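Local coordinates for fluoroacetyl-CoA-specific thioesterase-like domain-containing protein (Thermanaerovibrio acidaminovorans, PDB 3QOO), which is of unknown function but has a hot-dog fold and, by family, is probably related to thioesterases that act on fluoroacetyl-CoA, at residues M18-S23 against E37-A42; E46-L51 against V69-H74; S102-D107 against V112-Q117. All blocks are in the same frame, centred on the assembly; numbering follows the deposited sequence.

How the contacts relate
The three contacts follow one another along the chain, and all reach the same antiparallel sheet. Contact 1 lies where edge strand 15-21 meets the lead-in to helix 41-56. Contact 2 sets that helix, which the sheet wraps around in the hot-dog fold, against strand 64-75, the other outermost strand within the chain. Contact 3 is the hairpin of strands 98-107 and 110-123 between these edges. Contact 1 and contact 2, with centres about 13 Å apart, touch. Contact 2 and contact 3, with centres about 9 Å apart, touch through neighbouring strands. Contact 1 and contact 3 do not touch. Strand 64-75 pairs with a strand of the second subunit, so the sheet runs on across the interface.

Contact 1. Residues M18-S23 against E37-A42; sequences MVKKVS and EFMSTA. With NA (sodium ion), chain B.
Apolar packing converges on the selenomethionine Met39. Its terminal CE sits 3.8 Å from both CG and CE of Lys20, so it meets the aliphatic part of the lysine. The Met39 side chain crosses the lysine at a slant. The lysine chain bends at chi2 (70°), which lets two of its carbons touch the same methyl. Val22 packs with both branches. Its CG2 lies 3.9 Å from Met39 CE, and its CG1 is 4.0 Å from Met39 CB. One valine covers both the root and the tip of Met39. No hydrogen bond links the segments.

Strand 15-21 is an edge strand of the hot-dog sheet within this chain, and 37-42 leads into helix 41-56. The contact joins the end of that strand, and the residue after it, to the loop just before the helix.

Polar groups turn to other partners. Lys20 NZ forms a salt bridge with Asp26. Ser40 is the N-cap of the helix, with OG bonded to Ala43 N. Ser23 binds a sodium ion through OG at 2.5 Å. Ser25 is the other protein residue of this site. Water 1 and water 2 stand 2.4 Å from the sodium, and water 3 lies at 2.5 Å.

Contact 2. Residues E46-L51 against V69-H74; sequences ETMTQL and VRSEVH
Met48, a selenomethionine, reaches from the helix to the strand and makes the close contacts with its terminal CE alone. This methyl lies 3.9 Å from Glu72 O, 4.0 Å from Ser71 CB and 4.0 Å from Val73 CG2. It therefore rests against the strand backbone between the side chains of Ser71 and Val73. With CG anti to the backbone N (chi1 176°) the chain runs out from the helix to the strand, and the bend at chi3 (62°) places CE. The contact is by van der Waals packing, and no hydrogen bond joins the segments. Ser71 OG is held instead by Gln117 NE2, which also bonds Thr49 OG1 on the helix.

The other side of the strand is more open. Glu72 points away from the helix and is partly exposed, as is His74. His74 NE2 donates to Glu72 OE1 at 2.7 Å. The carboxylate oxygen lies in the imidazole plane, but the donor approaches it from above the carboxylate plane.

The axes pass 10.2 Å apart at 129°, with the central helix of the hot-dog fold against its sheet. Strand 110-123 flanks 69-74 within the chain, and a strand of the second subunit continues the sheet beyond it.

Contact 3. Residues S102-D107 against V112-Q117; sequences SMKADD and VATGLQ
Met103 and Gly115 form an antiparallel hydrogen-bonded pair. Met103 N donates to Gly115 O, and Gly115 N returns a bond to Met103 O, both at 2.9 Å.

The side chain of selenomethionine Met103 can be followed outward from this pair. CB begins 3.8 Å from Gly115 O. CG continues anti to the backbone N, and the chain then bends at chi2 (-88°). This turn brings SE back over the neighbouring strand, to 4.1 Å from Gly115 N. A second bend, at chi3 (-83°), lays CE over the peptide of Thr114, 3.9 Å from both its C and its O. Gly115 has no side chain, and the folded Met103 chain lies close over the strand here. The same side chain also packs on Met48 of helix 41-56.

Strands 98-107 and 110-123 form a beta hairpin in the hot-dog sheet. A classic beta bulge marks the part nearer its turn: Val112 and Ala113 both face Ala105. Val112 N makes a nearly straight bond to Ala105 O at 2.8 Å, while Ala113 N makes only a weak one to that oxygen. Ala105 CB packs against Val112 CG2 and Ala113 CB on the side facing the helix.

Lys104 and Thr114 occupy the other face. Their side chains run side by side, pointing the same way, with Lys104 CG 4.1 Å from Thr114 CG2. Near the turn, Val112 CG1 meets Asp107 OD2. Asp107 OD1 bonds His109 N and forms a salt bridge with Arg134 of the second subunit.

Contact 1. Residues M18-S23 against E37-A42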
HETATM    1  N   MSE A  18      -9.663   5.424 -13.704  1.00 14.02           N
HETATM    2  CA  MSE A  18     -10.039   4.111 -14.197  1.00 15.78           C
HETATM    3  C   MSE A  18     -11.022   3.457 -13.262  1.00 15.47           C
HETATM    4  O   MSE A  18     -11.110   3.819 -12.097  1.00 15.38           O
HETATM    5  CB  MSE A  18      -8.810   3.234 -14.403  1.00 17.36           C
HETATM    6  CG  MSE A  18      -8.107   2.892 -13.146  1.00 17.76           C
HETATM    7 SE   MSE A  18      -6.546   1.726 -13.342  0.54 19.85          SE
HETATM    8  CE  MSE A  18      -7.479   0.134 -13.645  1.00 22.68           C
ATOM      9  N   VAL A  19     -11.714   2.464 -13.787  1.00 15.73           N
ATOM     10  CA  VAL A  19     -12.678   1.677 -13.053  1.00 17.02           C
ATOM     11  C   VAL A  19     -12.110   0.288 -12.851  1.00 17.93           C
ATOM     12  O   VAL A  19     -11.619  -0.354 -13.780  1.00 21.01           O
ATOM     13  CB  VAL A  19     -14.062   1.598 -13.732  1.00 17.14           C
ATOM     14  CG1 VAL A  19     -15.064   0.859 -12.847  1.00 19.39           C
ATOM     15  CG2 VAL A  19     -14.534   2.990 -14.108  1.00 19.66           C
ATOM     16  N   LYS A  20     -12.135  -0.144 -11.597  1.00 16.92           N
ATOM     17  CA  LYS A  20     -11.555  -1.392 -11.195  1.00 17.62           C
ATOM     18  C   LYS A  20     -12.659  -2.245 -10.590  1.00 15.03           C
ATOM     19  O   LYS A  20     -13.278  -1.806  -9.620  1.00 14.84           O
ATOM     20  CB  LYS A  20     -10.468  -1.060 -10.158  1.00 19.34           C
ATOM     21  CG  LYS A  20      -9.927  -2.152  -9.368  1.00 22.97           C
ATOM     22  CD  LYS A  20      -9.092  -3.097 -10.143  1.00 26.15           C
ATOM     23  CE  LYS A  20      -8.594  -4.183  -9.206  1.00 27.79           C
ATOM     24  NZ  LYS A  20      -7.798  -5.242  -9.903  1.00 29.70           N
ATOM     25  N   LYS A  21     -12.870  -3.458 -11.104  1.00 13.93           N
ATOM     26  CA  LYS A  21     -13.822  -4.393 -10.504  1.00 14.94           C
ATOM     27  C   LYS A  21     -13.130  -5.160  -9.372  1.00 13.34           C
ATOM     28  O   LYS A  21     -12.013  -5.676  -9.525  1.00 16.45           O
ATOM     29  CB  LYS A  21     -14.387  -5.400 -11.522  1.00 16.59           C
ATOM     30  CG  LYS A  21     -15.670  -6.047 -10.979  1.00 19.95           C
ATOM     31  CD  LYS A  21     -16.417  -6.838 -11.963  1.00 21.33           C
ATOM     32  CE  LYS A  21     -16.846  -6.003 -13.094  1.00 18.80           C
ATOM     33  NZ  LYS A  21     -18.110  -5.269 -12.862  1.00 18.24           N
ATOM     34  N   VAL A  22     -13.783  -5.248  -8.233  1.00 11.67           N
ATOM     35  CA  VAL A  22     -13.172  -5.939  -7.091  1.00 10.63           C
ATOM     36  C   VAL A  22     -13.282  -7.438  -7.314  1.00 10.43           C
ATOM     37  O   VAL A  22     -14.382  -7.996  -7.385  1.00 11.41           O
ATOM     38  CB  VAL A  22     -13.787  -5.518  -5.753  1.00 10.24           C
ATOM     39  CG1 VAL A  22     -13.125  -6.269  -4.605  1.00 11.02           C
ATOM     40  CG2 VAL A  22     -13.725  -4.004  -5.560  1.00 10.95           C
ATOM     41  N   SER A  23     -12.133  -8.108  -7.342  1.00 10.47           N
ATOM     42  CA  SER A  23     -12.039  -9.540  -7.564  1.00 10.62           C
ATOM     43  C   SER A  23     -11.279 -10.213  -6.418  1.00 10.25           C
ATOM     44  O   SER A  23     -10.706  -9.545  -5.569  1.00 10.97           O
ATOM     45  CB  SER A  23     -11.386  -9.858  -8.897  1.00 11.77           C
ATOM     46  OG  SER A  23      -9.985  -9.588  -8.846  1.00 14.84           O
ATOM     47  N   GLU A  37     -14.243 -10.423   1.828  1.00 13.38           N
ATOM     48  CA  GLU A  37     -15.375  -9.831   1.114  1.00 13.40           C
ATOM     49  C   GLU A  37     -15.056  -8.495   0.462  1.00 12.89           C
ATOM     50  O   GLU A  37     -15.839  -8.049  -0.344  1.00 14.95           O
ATOM     51  CB  GLU A  37     -16.617  -9.648   2.008  1.00 15.63           C
ATOM     52  CG  GLU A  37     -17.478 -10.863   2.084  1.00 19.37           C
ATOM     53  CD  GLU A  37     -18.842 -10.646   2.700  1.00 20.92           C
ATOM     54  OE1 GLU A  37     -19.624  -9.790   2.237  1.00 24.81           O
ATOM     55  OE2 GLU A  37     -19.196 -11.413   3.592  1.00 25.14           O
ATOM     56  N   PHE A  38     -13.967  -7.840   0.803  1.00 11.23           N
ATOM     57  CA  PHE A  38     -13.751  -6.493   0.282  1.00 11.48           C
ATOM     58  C   PHE A  38     -12.307  -6.188  -0.046  1.00 10.70           C
ATOM     59  O   PHE A  38     -11.378  -6.872   0.378  1.00 11.20           O
ATOM     60  CB  PHE A  38     -14.362  -5.471   1.242  1.00 11.48           C
ATOM     61  CG  PHE A  38     -13.877  -5.584   2.666  1.00 13.48           C
ATOM     62  CD1 PHE A  38     -12.732  -4.927   3.072  1.00 16.23           C
ATOM     63  CD2 PHE A  38     -14.619  -6.283   3.595  1.00 15.56           C
ATOM     64  CE1 PHE A  38     -12.326  -4.988   4.370  1.00 19.86           C
ATOM     65  CE2 PHE A  38     -14.218  -6.362   4.895  1.00 18.40           C
ATOM     66  CZ  PHE A  38     -13.078  -5.723   5.297  1.00 19.88           C
HETATM   67  N   MSE A  39     -12.133  -5.144  -0.836  1.00  9.70           N
HETATM   68  CA  MSE A  39     -10.841  -4.802  -1.398  1.00  8.85           C
HETATM   69  C   MSE A  39      -9.841  -4.409  -0.314  1.00  9.33           C
HETATM   70  O   MSE A  39     -10.168  -3.658   0.611  1.00  9.45           O
HETATM   71  CB  MSE A  39     -11.039  -3.638  -2.375  1.00  9.19           C
HETATM   72  CG  MSE A  39      -9.756  -3.161  -3.077  1.00  9.76           C
HETATM   73 SE   MSE A  39     -10.089  -1.905  -4.542  0.79 10.81          SE
HETATM   74  CE  MSE A  39      -9.867  -3.230  -5.731  1.00 15.83           C
ATOM     75  N   SER A  40      -8.611  -4.898  -0.448  1.00  9.18           N
ATOM     76  CA  SER A  40      -7.532  -4.650   0.517  1.00  9.12           C
ATOM     77  C   SER A  40      -6.852  -3.309   0.290  1.00  8.76           C
ATOM     78  O   SER A  40      -6.897  -2.700  -0.792  1.00  9.33           O
ATOM     79  CB  SER A  40      -6.480  -5.721   0.378  1.00  9.77           C
ATOM     80  OG  SER A  40      -5.744  -5.536  -0.808  1.00 11.58           O
ATOM     81  N   THR A  41      -6.156  -2.849   1.311  1.00  7.97           N
ATOM     82  CA  THR A  41      -5.370  -1.639   1.188  1.00  8.27           C
ATOM     83  C   THR A  41      -4.302  -1.773   0.114  1.00  8.94           C
ATOM     84  O   THR A  41      -4.072  -0.834  -0.643  1.00  9.32           O
ATOM     85  CB  THR A  41      -4.724  -1.272   2.509  1.00  8.81           C
ATOM     86  OG1 THR A  41      -5.741  -1.283   3.523  1.00 10.05           O
ATOM     87  CG2 THR A  41      -4.097   0.124   2.452  1.00  9.90           C
ATOM     88  N   ALA A  42      -3.672  -2.936   0.020  1.00  8.77           N
ATOM     89  CA  ALA A  42      -2.655  -3.168  -0.996  1.00  8.83           C
ATOM     90  C   ALA A  42      -3.242  -3.007  -2.392  1.00  8.89           C
ATOM     91  O   ALA A  42      -2.585  -2.455  -3.299  1.00  9.94           O
ATOM     92  CB  ALA A  42      -2.036  -4.564  -0.867  1.00 10.58           C
TER
HETATM   93 NA    NA B 136      -8.275 -10.644 -10.258  1.00 16.03          NA
HETATM   94  O   HOH W   1      -7.789  -8.509 -11.129  1.00 24.59           O
HETATM   95  O   HOH W   2      -6.421 -11.665 -11.391  1.00 24.02           O
HETATM   96  O   HOH W   3      -8.937 -12.758  -9.205  1.00 14.88           O

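Contact 2. Residues E46-L51 against V69-H74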
ATOM      1  N   GLU A  46      -1.995  -0.515  -5.241  1.00  9.78           N
ATOM      2  CA  GLU A  46      -1.567  -0.970  -6.550  1.00 10.71           C
ATOM      3  C   GLU A  46      -2.269  -0.164  -7.659  1.00 10.44           C
ATOM      4  O   GLU A  46      -1.670   0.200  -8.673  1.00 10.69           O
ATOM      5  CB  GLU A  46      -1.879  -2.457  -6.704  1.00 12.77           C
ATOM      6  CG  GLU A  46      -1.467  -3.010  -8.033  1.00 16.97           C
ATOM      7  CD  GLU A  46      -1.866  -4.450  -8.230  1.00 22.51           C
ATOM      8  OE1 GLU A  46      -2.269  -5.106  -7.244  1.00 24.45           O
ATOM      9  OE2 GLU A  46      -1.755  -4.915  -9.385  1.00 27.15           O
ATOM     10  N   THR A  47      -3.563   0.097  -7.475  1.00 10.27           N
ATOM     11  CA  THR A  47      -4.341   0.777  -8.491  1.00 11.55           C
ATOM     12  C   THR A  47      -3.950   2.261  -8.582  1.00 10.58           C
ATOM     13  O   THR A  47      -3.834   2.835  -9.663  1.00 11.17           O
ATOM     14  CB  THR A  47      -5.835   0.601  -8.228  1.00 13.42           C
ATOM     15  OG1 THR A  47      -6.154  -0.798  -8.022  1.00 16.40           O
ATOM     16  CG2 THR A  47      -6.613   1.192  -9.369  1.00 14.89           C
HETATM   17  N   MSE A  48      -3.707   2.870  -7.427  1.00  9.78           N
HETATM   18  CA  MSE A  48      -3.177   4.209  -7.378  1.00  9.49           C
HETATM   19  C   MSE A  48      -1.848   4.313  -8.125  1.00  9.34           C
HETATM   20  O   MSE A  48      -1.639   5.241  -8.927  1.00 10.16           O
HETATM   21  CB  MSE A  48      -3.021   4.661  -5.930  1.00  9.82           C
HETATM   22  CG  MSE A  48      -2.355   6.044  -5.802  1.00  9.55           C
HETATM   23 SE   MSE A  48      -2.458   6.801  -3.987  0.86  8.09          SE
HETATM   24  CE  MSE A  48      -1.452   5.442  -2.998  1.00 10.33           C
ATOM     25  N   THR A  49      -0.976   3.344  -7.888  1.00  9.49           N
ATOM     26  CA  THR A  49       0.325   3.284  -8.547  1.00  9.51           C
ATOM     27  C   THR A  49       0.136   3.192 -10.073  1.00  9.48           C
ATOM     28  O   THR A  49       0.790   3.898 -10.843  1.00 10.15           O
ATOM     29  CB  THR A  49       1.165   2.115  -8.049  1.00  9.95           C
ATOM     30  OG1 THR A  49       1.465   2.349  -6.675  1.00 10.92           O
ATOM     31  CG2 THR A  49       2.436   2.005  -8.848  1.00 11.09           C
ATOM     32  N   GLN A  50      -0.742   2.300 -10.504  1.00  9.50           N
ATOM     33  CA  GLN A  50      -0.992   2.133 -11.927  1.00 10.89           C
ATOM     34  C   GLN A  50      -1.402   3.440 -12.588  1.00 10.16           C
ATOM     35  O   GLN A  50      -0.864   3.800 -13.648  1.00 10.96           O
ATOM     36  CB  GLN A  50      -2.083   1.083 -12.163  1.00 12.32           C
ATOM     37  CG  GLN A  50      -2.381   0.904 -13.640  1.00 16.14           C
ATOM     38  CD  GLN A  50      -3.438  -0.111 -13.922  1.00 20.08           C
ATOM     39  OE1 GLN A  50      -3.807  -0.880 -13.039  1.00 24.43           O
ATOM     40  NE2 GLN A  50      -3.895  -0.174 -15.174  1.00 22.06           N
ATOM     41  N   LEU A  51      -2.338   4.141 -11.979  1.00 10.23           N
ATOM     42  CA  LEU A  51      -2.778   5.419 -12.544  1.00 10.14           C
ATOM     43  C   LEU A  51      -1.713   6.485 -12.487  1.00  9.95           C
ATOM     44  O   LEU A  51      -1.577   7.254 -13.434  1.00 10.76           O
ATOM     45  CB  LEU A  51      -4.028   5.916 -11.842  1.00 12.05           C
ATOM     46  CG  LEU A  51      -5.339   5.398 -12.364  1.00 13.68           C
ATOM     47  CD1 LEU A  51      -6.467   5.929 -11.519  1.00 15.94           C
ATOM     48  CD2 LEU A  51      -5.530   5.753 -13.799  1.00 14.94           C
ATOM     49  N   VAL A  69       8.148   6.733  -4.061  0.53 10.07           N
ATOM     50  CA  VAL A  69       8.915   6.877  -2.806  0.53 10.09           C
ATOM     51  C   VAL A  69       8.104   6.988  -1.517  0.53  8.78           C
ATOM     52  O   VAL A  69       8.668   6.855  -0.415  0.53  9.07           O
ATOM     53  CB  VAL A  69       9.928   8.051  -2.829  0.53 10.43           C
ATOM     54  CG1 VAL A  69      10.954   7.895  -3.948  0.53 11.23           C
ATOM     55  CG2 VAL A  69       9.240   9.422  -2.839  0.53 10.91           C
ATOM     56  N   ARG A  70       6.811   7.293  -1.625  1.00  8.69           N
ATOM     57  CA  ARG A  70       5.951   7.254  -0.458  1.00  8.77           C
ATOM     58  C   ARG A  70       4.523   7.109  -0.878  1.00  7.25           C
ATOM     59  O   ARG A  70       4.091   7.774  -1.851  1.00  8.53           O
ATOM     60  CB  ARG A  70       6.118   8.565   0.337  1.00 12.10           C
ATOM     61  CG  ARG A  70       5.042   8.952   1.352  1.00 12.73           C
ATOM     62  CD  ARG A  70       5.423  10.245   2.009  1.00 12.60           C
ATOM     63  NE  ARG A  70       5.456  11.404   1.109  1.00 14.76           N
ATOM     64  CZ  ARG A  70       4.518  12.338   1.051  1.00 15.65           C
ATOM     65  NH1 ARG A  70       3.431  12.268   1.807  1.00 15.90           N
ATOM     66  NH2 ARG A  70       4.668  13.360   0.225  1.00 15.64           N
ATOM     67  N   SER A  71       3.758   6.260  -0.192  1.00  7.61           N
ATOM     68  CA  SER A  71       2.323   6.112  -0.418  1.00  7.08           C
ATOM     69  C   SER A  71       1.583   6.108   0.889  1.00  7.21           C
ATOM     70  O   SER A  71       2.096   5.600   1.903  1.00  8.40           O
ATOM     71  CB  SER A  71       2.009   4.838  -1.186  1.00  8.65           C
ATOM     72  OG  SER A  71       2.496   4.894  -2.517  1.00 10.61           O
ATOM     73  N   GLU A  72       0.371   6.610   0.899  1.00  7.07           N
ATOM     74  CA  GLU A  72      -0.539   6.568   2.040  1.00  7.55           C
ATOM     75  C   GLU A  72      -1.930   6.286   1.550  1.00  7.64           C
ATOM     76  O   GLU A  72      -2.345   6.845   0.505  1.00  7.99           O
ATOM     77  CB  GLU A  72      -0.496   7.895   2.788  1.00  8.78           C
ATOM     78  CG  GLU A  72      -1.299   7.957   4.047  1.00 11.60           C
ATOM     79  CD  GLU A  72      -1.034   9.163   4.906  1.00 12.20           C
ATOM     80  OE1 GLU A  72      -1.804   9.296   5.925  1.00 12.11           O
ATOM     81  OE2 GLU A  72      -0.170  10.044   4.492  1.00 13.25           O
ATOM     82  N   VAL A  73      -2.664   5.428   2.245  1.00  7.29           N
ATOM     83  CA  VAL A  73      -4.052   5.119   1.934  1.00  6.93           C
ATOM     84  C   VAL A  73      -4.873   5.223   3.196  1.00  6.92           C
ATOM     85  O   VAL A  73      -4.453   4.728   4.255  1.00  7.94           O
ATOM     86  CB  VAL A  73      -4.197   3.702   1.294  1.00  7.37           C
ATOM     87  CG1 VAL A  73      -5.676   3.337   1.062  1.00  9.63           C
ATOM     88  CG2 VAL A  73      -3.421   3.636   0.009  1.00  9.48           C
ATOM     89  N   HIS A  74      -6.033   5.858   3.093  1.00  7.46           N
ATOM     90  CA  HIS A  74      -7.049   5.857   4.142  1.00  7.76           C
ATOM     91  C   HIS A  74      -8.263   5.092   3.655  1.00  7.95           C
ATOM     92  O   HIS A  74      -8.845   5.412   2.626  1.00  9.53           O
ATOM     93  CB  HIS A  74      -7.490   7.277   4.504  1.00  8.48           C
ATOM     94  CG  HIS A  74      -6.394   8.142   5.026  1.00  8.46           C
ATOM     95  ND1 HIS A  74      -6.632   9.443   5.439  1.00 10.69           N
ATOM     96  CD2 HIS A  74      -5.062   7.938   5.190  1.00 10.14           C
ATOM     97  CE1 HIS A  74      -5.492   9.999   5.824  1.00  9.86           C
ATOM     98  NE2 HIS A  74      -4.522   9.102   5.695  1.00  9.99           N
TER

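Contact 3. Residues S102-D107 against V112-Q117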
ATOM      1  N   SER A 102      -2.707  12.953  -5.477  1.00  9.04           N
ATOM      2  CA  SER A 102      -3.760  12.530  -4.599  1.00  9.18           C
ATOM      3  C   SER A 102      -4.650  11.503  -5.300  1.00  9.19           C
ATOM      4  O   SER A 102      -4.647  11.394  -6.520  1.00 10.63           O
ATOM      5  CB  SER A 102      -4.577  13.733  -4.210  1.00 11.30           C
ATOM      6  OG  SER A 102      -5.182  14.326  -5.325  1.00 15.96           O
HETATM    7  N   MSE A 103      -5.394  10.759  -4.500  1.00  9.11           N
HETATM    8  CA  MSE A 103      -6.246   9.684  -4.993  1.00  8.27           C
HETATM    9  C   MSE A 103      -7.560   9.682  -4.247  1.00  8.50           C
HETATM   10  O   MSE A 103      -7.607   9.887  -3.026  1.00  8.97           O
HETATM   11  CB  MSE A 103      -5.546   8.320  -4.805  1.00  8.49           C
HETATM   12  CG  MSE A 103      -6.292   7.118  -5.302  1.00  9.36           C
HETATM   13 SE   MSE A 103      -7.526   6.330  -4.015  0.84  7.60          SE
HETATM   14  CE  MSE A 103      -6.237   5.247  -3.007  1.00 10.31           C
ATOM     15  N   LYS A 104      -8.628   9.427  -4.992  1.00  9.04           N
ATOM     16  CA  LYS A 104      -9.920   9.148  -4.425  1.00  9.43           C
ATOM     17  C   LYS A 104     -10.510   7.966  -5.152  1.00  9.45           C
ATOM     18  O   LYS A 104     -10.426   7.878  -6.368  1.00 11.18           O
ATOM     19  CB  LYS A 104     -10.859  10.374  -4.497  1.00 12.52           C
ATOM     20  CG  LYS A 104     -12.091  10.295  -3.598  1.00 18.24           C
ATOM     21  CD  LYS A 104     -12.674  11.684  -3.364  1.00 21.93           C
ATOM     22  CE  LYS A 104     -13.934  11.644  -2.506  1.00 24.74           C
ATOM     23  NZ  LYS A 104     -14.433  13.032  -2.289  1.00 26.05           N
ATOM     24  N   ALA A 105     -11.083   7.061  -4.390  1.00  8.69           N
ATOM     25  CA  ALA A 105     -11.754   5.869  -4.880  1.00  9.91           C
ATOM     26  C   ALA A 105     -13.187   5.916  -4.416  1.00 10.13           C
ATOM     27  O   ALA A 105     -13.468   6.056  -3.230  1.00 10.12           O
ATOM     28  CB  ALA A 105     -11.041   4.612  -4.381  1.00 10.72           C
ATOM     29  N   ASP A 106     -14.102   5.750  -5.367  0.56 10.67           N
ATOM     30  CA  ASP A 106     -15.527   5.868  -5.128  0.56 11.46           C
ATOM     31  C   ASP A 106     -16.241   4.729  -5.832  0.56 11.93           C
ATOM     32  O   ASP A 106     -15.760   4.159  -6.808  0.56 11.45           O
ATOM     33  CB  ASP A 106     -16.048   7.201  -5.697  0.56 12.51           C
ATOM     34  CG  ASP A 106     -15.256   8.393  -5.218  0.56 15.59           C
ATOM     35  OD1 ASP A 106     -14.534   9.026  -6.032  0.56 20.58           O
ATOM     36  OD2 ASP A 106     -15.326   8.690  -4.030  0.56 17.81           O
ATOM     37  N   ASP A 107     -17.405   4.390  -5.338  1.00 13.61           N
ATOM     38  CA  ASP A 107     -18.264   3.494  -6.051  1.00 16.07           C
ATOM     39  C   ASP A 107     -19.624   4.120  -6.070  1.00 17.83           C
ATOM     40  O   ASP A 107     -19.797   5.258  -5.627  1.00 15.92           O
ATOM     41  CB  ASP A 107     -18.178   2.095  -5.439  1.00 16.93           C
ATOM     42  CG  ASP A 107     -18.839   1.971  -4.054  1.00 14.81           C
ATOM     43  OD1 ASP A 107     -19.591   2.881  -3.646  1.00 14.90           O
ATOM     44  OD2 ASP A 107     -18.579   0.970  -3.347  1.00 16.93           O
ATOM     45  N   VAL A 112     -14.869   5.170  -0.970  1.00  9.28           N
ATOM     46  CA  VAL A 112     -14.391   4.003  -0.272  1.00  9.40           C
ATOM     47  C   VAL A 112     -12.956   4.162   0.251  1.00  7.93           C
ATOM     48  O   VAL A 112     -12.579   3.482   1.207  1.00  8.82           O
ATOM     49  CB  VAL A 112     -14.538   2.716  -1.087  1.00  9.00           C
ATOM     50  CG1 VAL A 112     -16.011   2.379  -1.287  1.00 10.89           C
ATOM     51  CG2 VAL A 112     -13.816   2.779  -2.439  1.00 10.14           C
ATOM     52  N   ALA A 113     -12.141   5.005  -0.376  1.00  8.43           N
ATOM     53  CA  ALA A 113     -10.760   5.214   0.070  1.00  7.80           C
ATOM     54  C   ALA A 113     -10.235   6.511  -0.501  1.00  7.81           C
ATOM     55  O   ALA A 113     -10.736   7.028  -1.521  1.00  9.00           O
ATOM     56  CB  ALA A 113      -9.828   4.070  -0.343  1.00  9.60           C
ATOM     57  N   THR A 114      -9.204   7.055   0.138  1.00  7.55           N
ATOM     58  CA  THR A 114      -8.424   8.169  -0.367  1.00  8.01           C
ATOM     59  C   THR A 114      -6.949   7.825  -0.224  1.00  7.61           C
ATOM     60  O   THR A 114      -6.591   6.879   0.501  1.00  8.21           O
ATOM     61  CB  THR A 114      -8.737   9.455   0.366  1.00  8.76           C
ATOM     62  OG1 THR A 114      -8.571   9.273   1.755  1.00 10.49           O
ATOM     63  CG2 THR A 114     -10.166   9.939   0.025  1.00 11.78           C
ATOM     64  N   GLY A 115      -6.084   8.561  -0.891  1.00  8.08           N
ATOM     65  CA  GLY A 115      -4.680   8.295  -0.807  1.00  8.10           C
ATOM     66  C   GLY A 115      -3.797   9.372  -1.330  1.00  8.35           C
ATOM     67  O   GLY A 115      -4.291  10.372  -1.884  1.00  8.49           O
ATOM     68  N   LEU A 116      -2.492   9.168  -1.201  1.00  7.80           N
ATOM     69  CA  LEU A 116      -1.536  10.006  -1.862  1.00  9.49           C
ATOM     70  C   LEU A 116      -0.324   9.163  -2.223  1.00  9.19           C
ATOM     71  O   LEU A 116      -0.029   8.145  -1.585  1.00 10.09           O
ATOM     72  CB  LEU A 116      -1.141  11.177  -1.051  1.00 14.25           C
ATOM     73  CG  LEU A 116      -0.243  10.978   0.107  1.00 14.89           C
ATOM     74  CD1 LEU A 116       1.223  10.581  -0.262  1.00 17.13           C
ATOM     75  CD2 LEU A 116      -0.220  12.268   0.955  1.00 18.48           C
ATOM     76  N   GLN A 117       0.415   9.634  -3.224  1.00  8.81           N
ATOM     77  CA  GLN A 117       1.643   8.985  -3.642  1.00  8.17           C
ATOM     78  C   GLN A 117       2.641  10.033  -4.110  1.00  8.34           C
ATOM     79  O   GLN A 117       2.287  10.923  -4.900  1.00  9.83           O
ATOM     80  CB  GLN A 117       1.379   7.958  -4.725  1.00  9.50           C
ATOM     81  CG  GLN A 117       2.624   7.122  -5.094  1.00  9.25           C
ATOM     82  CD  GLN A 117       2.258   5.954  -5.955  1.00 10.09           C
ATOM     83  OE1 GLN A 117       2.390   6.009  -7.182  1.00 10.26           O
ATOM     84  NE2 GLN A 117       1.744   4.890  -5.328  1.00 10.85           N
TER